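Local coordinates for sporozoite microneme protein essential for cell traversal (Plasmodium berghei, PDB 4U5A), which is essential for the traversal of host cells by malaria sporozoites and is built as a four-helix bundle, at residues Ile71-Phe75 with Leu196-Ser200; Glu13-Leu17 with Lys95-Lys99. All coordinates share one frame; numbering follows the deposited sequence.

Contact 1 (Ile71-Phe75 with Leu196-Ser200)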
loop_
_atom_site.group_PDB
_atom_site.type_symbol
_atom_site.label_atom_id
_atom_site.label_comp_id
_atom_site.label_asym_id
_atom_site.label_seq_id
_atom_site.Cartn_x
_atom_site.Cartn_y
_atom_site.Cartn_z
ATOM N N ILE A 71 -7.628 -7.754 9.866
ATOM C CA ILE A 71 -8.975 -8.123 9.438
ATOM C C ILE A 71 -8.969 -9.491 8.767
ATOM O O ILE A 71 -9.850 -10.321 9.017
ATOM C CB ILE A 71 -9.587 -7.064 8.490
ATOM C CG1 ILE A 71 -10.042 -5.840 9.290
ATOM C CG2 ILE A 71 -10.790 -7.623 7.750
ATOM C CD1 ILE A 71 -10.674 -4.751 8.441
ATOM N N LEU A 72 -7.960 -9.744 7.942
ATOM C CA LEU A 72 -7.891 -11.022 7.253
ATOM C C LEU A 72 -7.574 -12.142 8.235
ATOM O O LEU A 72 -8.162 -13.219 8.164
ATOM C CB LEU A 72 -6.829 -11.010 6.159
ATOM C CG LEU A 72 -6.889 -12.328 5.379
ATOM C CD1 LEU A 72 -7.631 -12.143 4.057
ATOM C CD2 LEU A 72 -5.531 -12.978 5.187
ATOM N N ARG A 73 -6.653 -11.879 9.156
ATOM C CA ARG A 73 -6.267 -12.876 10.144
ATOM C C ARG A 73 -7.438 -13.202 11.056
ATOM O O ARG A 73 -7.649 -14.357 11.420
ATOM C CB ARG A 73 -5.079 -12.388 10.975
ATOM C CG ARG A 73 -4.520 -13.444 11.917
ATOM C CD ARG A 73 -3.207 -13.017 12.558
ATOM N NE ARG A 73 -2.103 -13.021 11.602
ATOM C CZ ARG A 73 -1.393 -14.099 11.284
ATOM N NH1 ARG A 73 -1.679 -15.270 11.837
ATOM N NH2 ARG A 73 -0.403 -14.009 10.404
ATOM N N SER A 74 -8.218 -12.183 11.398
ATOM C CA SER A 74 -9.393 -12.383 12.235
ATOM C C SER A 74 -10.444 -13.191 11.490
ATOM O O SER A 74 -11.133 -14.019 12.084
ATOM C CB SER A 74 -9.979 -11.042 12.685
ATOM O OG SER A 74 -9.301 -10.531 13.822
ATOM N N PHE A 75 -10.555 -12.963 10.186
ATOM C CA PHE A 75 -11.530 -13.691 9.383
ATOM C C PHE A 75 -11.212 -15.177 9.309
ATOM O O PHE A 75 -12.093 -16.018 9.490
ATOM C CB PHE A 75 -11.601 -13.123 7.969
ATOM C CG PHE A 75 -12.479 -13.920 7.050
ATOM C CD1 PHE A 75 -13.853 -13.738 7.053
ATOM C CD2 PHE A 75 -11.932 -14.872 6.200
ATOM C CE1 PHE A 75 -14.667 -14.478 6.213
ATOM C CE2 PHE A 75 -12.738 -15.617 5.361
ATOM C CZ PHE A 75 -14.109 -15.420 5.365
ATOM N N LEU A 196 -14.892 -10.332 1.965
ATOM C CA LEU A 196 -14.837 -11.367 2.994
ATOM C C LEU A 196 -16.238 -11.761 3.439
ATOM O O LEU A 196 -16.493 -12.921 3.759
ATOM C CB LEU A 196 -14.015 -10.898 4.196
ATOM C CG LEU A 196 -12.500 -10.854 3.999
ATOM C CD1 LEU A 196 -11.815 -10.418 5.280
ATOM C CD2 LEU A 196 -11.985 -12.215 3.555
ATOM N N LYS A 197 -17.144 -10.790 3.450
ATOM C CA LYS A 197 -18.525 -11.050 3.832
ATOM C C LYS A 197 -19.216 -11.953 2.809
ATOM O O LYS A 197 -20.053 -12.781 3.166
ATOM C CB LYS A 197 -19.294 -9.738 3.990
ATOM C CG LYS A 197 -20.651 -9.907 4.645
ATOM C CD LYS A 197 -21.497 -8.654 4.524
ATOM C CE LYS A 197 -22.936 -8.934 4.934
ATOM N NZ LYS A 197 -23.840 -7.784 4.655
ATOM N N ASN A 198 -18.842 -11.802 1.541
ATOM C CA ASN A 198 -19.432 -12.585 0.456
ATOM C C ASN A 198 -19.009 -14.050 0.499
ATOM O O ASN A 198 -19.535 -14.878 -0.243
ATOM C CB ASN A 198 -19.053 -11.986 -0.902
ATOM C CG ASN A 198 -19.827 -10.723 -1.222
ATOM O OD1 ASN A 198 -20.652 -10.266 -0.432
ATOM N ND2 ASN A 198 -19.561 -10.149 -2.390
ATOM N N ILE A 199 -18.058 -14.361 1.372
ATOM C CA ILE A 199 -17.581 -15.728 1.547
ATOM C C ILE A 199 -17.609 -16.080 3.030
ATOM O O ILE A 199 -17.014 -17.068 3.465
ATOM C CB ILE A 199 -16.154 -15.920 0.985
ATOM C CG1 ILE A 199 -15.134 -15.145 1.826
ATOM C CG2 ILE A 199 -16.084 -15.478 -0.470
ATOM C CD1 ILE A 199 -13.699 -15.329 1.372
ATOM N N SER A 200 -18.316 -15.253 3.793
ATOM C CA SER A 200 -18.506 -15.457 5.225
ATOM C C SER A 200 -19.794 -16.233 5.492
ATOM O O SER A 200 -20.542 -16.551 4.566
ATOM C CB SER A 200 -18.529 -14.111 5.957
ATOM O OG SER A 200 -18.558 -14.288 7.362
#

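Contact 2 (Glu13-Leu17 with Lys95-Lys99)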
loop_
_atom_site.group_PDB
_atom_site.type_symbol
_atom_site.label_atom_id
_atom_site.label_comp_id
_atom_site.label_asym_id
_atom_site.label_seq_id
_atom_site.Cartn_x
_atom_site.Cartn_y
_atom_site.Cartn_z
ATOM N N GLU A 13 -2.938 -25.068 7.246
ATOM C CA GLU A 13 -2.901 -24.470 5.914
ATOM C C GLU A 13 -3.550 -23.084 5.918
ATOM O O GLU A 13 -3.066 -22.149 5.262
ATOM C CB GLU A 13 -3.593 -25.393 4.906
ATOM C CG GLU A 13 -2.824 -26.687 4.631
ATOM C CD GLU A 13 -3.627 -27.706 3.841
ATOM O OE1 GLU A 13 -4.874 -27.673 3.914
ATOM O OE2 GLU A 13 -3.010 -28.542 3.147
ATOM N N PHE A 14 -4.636 -22.953 6.676
ATOM C CA PHE A 14 -5.288 -21.658 6.861
ATOM C C PHE A 14 -4.357 -20.718 7.628
ATOM O O PHE A 14 -4.236 -19.525 7.302
ATOM C CB PHE A 14 -6.629 -21.833 7.579
ATOM C CG PHE A 14 -7.753 -22.227 6.659
ATOM C CD1 PHE A 14 -8.764 -21.330 6.351
ATOM C CD2 PHE A 14 -7.786 -23.490 6.086
ATOM C CE1 PHE A 14 -9.793 -21.689 5.499
ATOM C CE2 PHE A 14 -8.810 -23.854 5.232
ATOM C CZ PHE A 14 -9.815 -22.952 4.937
ATOM N N ASP A 15 -3.709 -21.268 8.653
ATOM C CA ASP A 15 -2.686 -20.544 9.390
ATOM C C ASP A 15 -1.607 -20.035 8.426
ATOM O O ASP A 15 -1.093 -18.922 8.582
ATOM C CB ASP A 15 -2.069 -21.436 10.469
ATOM C CG ASP A 15 -2.986 -21.620 11.669
ATOM O OD1 ASP A 15 -3.945 -20.831 11.808
ATOM O OD2 ASP A 15 -2.747 -22.549 12.471
ATOM N N LYS A 16 -1.285 -20.847 7.421
ATOM C CA LYS A 16 -0.318 -20.453 6.401
ATOM C C LYS A 16 -0.851 -19.300 5.557
ATOM O O LYS A 16 -0.096 -18.397 5.190
ATOM C CB LYS A 16 0.046 -21.635 5.513
ATOM N N LEU A 17 -2.145 -19.330 5.242
ATOM C CA LEU A 17 -2.762 -18.195 4.550
ATOM C C LEU A 17 -2.552 -16.905 5.345
ATOM O O LEU A 17 -2.086 -15.885 4.802
ATOM C CB LEU A 17 -4.253 -18.447 4.313
ATOM C CG LEU A 17 -4.598 -19.451 3.210
ATOM C CD1 LEU A 17 -6.081 -19.779 3.204
ATOM C CD2 LEU A 17 -4.179 -18.892 1.861
ATOM N N LYS A 95 -10.668 -22.029 0.639
ATOM C CA LYS A 95 -9.246 -21.718 0.701
ATOM C C LYS A 95 -8.841 -20.945 -0.555
ATOM O O LYS A 95 -8.163 -19.909 -0.482
ATOM C CB LYS A 95 -8.436 -23.007 0.831
ATOM C CG LYS A 95 -6.971 -22.821 1.149
ATOM C CD LYS A 95 -6.366 -24.132 1.624
ATOM C CE LYS A 95 -6.049 -25.031 0.441
ATOM N NZ LYS A 95 -5.468 -26.334 0.864
ATOM N N GLU A 96 -9.323 -21.426 -1.699
ATOM C CA GLU A 96 -9.105 -20.751 -2.975
ATOM C C GLU A 96 -9.644 -19.312 -2.984
ATOM O O GLU A 96 -8.958 -18.384 -3.423
ATOM C CB GLU A 96 -9.763 -21.569 -4.090
ATOM C CG GLU A 96 -9.841 -20.895 -5.442
ATOM C CD GLU A 96 -10.714 -21.666 -6.413
ATOM O OE1 GLU A 96 -11.207 -22.753 -6.041
ATOM O OE2 GLU A 96 -10.920 -21.181 -7.545
ATOM N N LYS A 97 -10.856 -19.131 -2.468
ATOM C CA LYS A 97 -11.492 -17.816 -2.404
ATOM C C LYS A 97 -10.700 -16.828 -1.545
ATOM O O LYS A 97 -10.512 -15.663 -1.919
ATOM C CB LYS A 97 -12.919 -17.948 -1.864
ATOM C CG LYS A 97 -13.880 -18.642 -2.817
ATOM C CD LYS A 97 -15.269 -18.742 -2.217
ATOM C CE LYS A 97 -16.244 -19.400 -3.181
ATOM N NZ LYS A 97 -17.603 -19.544 -2.586
ATOM N N ILE A 98 -10.240 -17.303 -0.393
ATOM C CA ILE A 98 -9.439 -16.481 0.503
ATOM C C ILE A 98 -8.138 -16.071 -0.185
ATOM O O ILE A 98 -7.742 -14.894 -0.142
ATOM C CB ILE A 98 -9.140 -17.221 1.823
ATOM C CG1 ILE A 98 -10.442 -17.480 2.585
ATOM C CG2 ILE A 98 -8.195 -16.416 2.689
ATOM C CD1 ILE A 98 -10.282 -18.384 3.789
ATOM N N LYS A 99 -7.492 -17.035 -0.840
ATOM C CA LYS A 99 -6.287 -16.741 -1.610
ATOM C C LYS A 99 -6.560 -15.657 -2.656
ATOM O O LYS A 99 -5.752 -14.738 -2.834
ATOM C CB LYS A 99 -5.758 -18.002 -2.273
#

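Contact 1 (Ile71-Phe75 with Leu196-Ser200)
Phe-75 lays one face of its ring over Leu-196, and most of the contact between helix 59-84 and the C-terminal end of helix 167-197 is built on this pair. Methyl CD2 of Leu-196 sits 3.9 Å from the centroid of the Phe-75 ring and 14° off the ring normal, a CH-pi contact displaced a little toward the rim on the CD2 side. The ring is carried there by its first torsion, which sets CG of Phe-75 anti to the backbone N (chi1 174°) and sends the ring out from its helix toward the other segment. The second branch of the leucine has different neighbours: CD1 of Leu-196 lies 3.8 Å from CB of Phe-75 and 3.9 Å from CG2 of Ile-71, so both methyls lie on the same side of the ring plane, CD2 over the face and CD1 back beside CB. Leu-72 adds a looser touch through its CD1.

Lys-197 to Ser-200 form a type I beta turn, and two residues of this turn meet the far end of the ring. Ile-199 crosses the phenylalanine at about a right angle, its CG1 3.7 Å from CZ of Phe-75, while CB of Ser-200 lies near the ring plane, 3.9 Å from CE1 of Phe-75. Helix 88-126 adds Gln-94 and Ile-98 against the same ring, and the side-chain amide of Gln-94 donates a hydrogen bond to the carbonyl oxygen of Ile-199.

No hydrogen bond joins the two segments directly. Their cohesion is therefore apolar and dispersive, with the aromatic ring packing on Leu-196 and on Ile-199 and Ser-200 of the turn, while the bond from Gln-94 ties that turn to a third helix.

Contact 2 (Glu13-Leu17 with Lys95-Lys99)
Glu-13 and Lys-95 form the one salt bridge between these segments, with NZ of Lys-95 3.4 Å from OE1 of Glu-13. As a hydrogen bond it is weak, and OE2 of Glu-13, 4.0 Å from NZ of Lys-95, is too far to count as bonded. The glutamate reaches out extended beyond CG, whereas the lysine bends at its third torsion (chi3 80°) before its ammonium group meets the acid.

Further down the same lysine, the aliphatic stem becomes packing material. CG of Lys-95 lies 3.8 Å from CD1 of Leu-17, the two side chains crossing at about a right angle. CD1 of Leu-17 also lies 4.0 Å from CG2 of Ile-98, which places it between the lysine stem and the isoleucine. On the inner side, CD1 of Ile-98 comes obliquely to the Phe-14 ring, 3.8 Å from CE1 of Phe-14, and CB of Lys-95 touches the ring more distantly at CZ.

Helices 10-39 and 88-126 run in the same direction within the four-helix bundle: the two segments lie at 9°, with axes 11.1 Å apart, a wide separation spanned by these long side chains. Helix 59-84, between them in sequence, continues the apolar layer, with Ile-76 packing on both Phe-14 and Leu-17 and Val-83 on Phe-14.

The chemistry is graded from charge to hydrocarbon: a partly exposed ion pair lies outside a buried phenylalanine and isoleucine, and Lys-95 serves both zones. With its bridge long and weak, the pairing probably owes more to apolar burial than to the charges.

How the contacts relate
Both contacts belong to the same end of the helical bundle, their centres about 11 Å apart and on the same side of the chain's centre. They meet directly: CE2 of Phe-75 lies 4.0 Å from CD1 of Ile-98, the methyl that also packs on Phe-14 in contact 2. The C-terminal tail of contact 1 adds a second junction, with CG2 of Ile-199 3.8 Å from CD of Lys-97. Helix 88-126 is thus the common neighbour, joining helix 10-39 in contact 2 to the helix 59-84 and 167-197 pair of contact 1. Along the chain the four segments alternate; the Phe-75 to Ile-98 touch joins consecutive helices, while Ile-199 to Lys-97 brings in the C-terminal end of the chain.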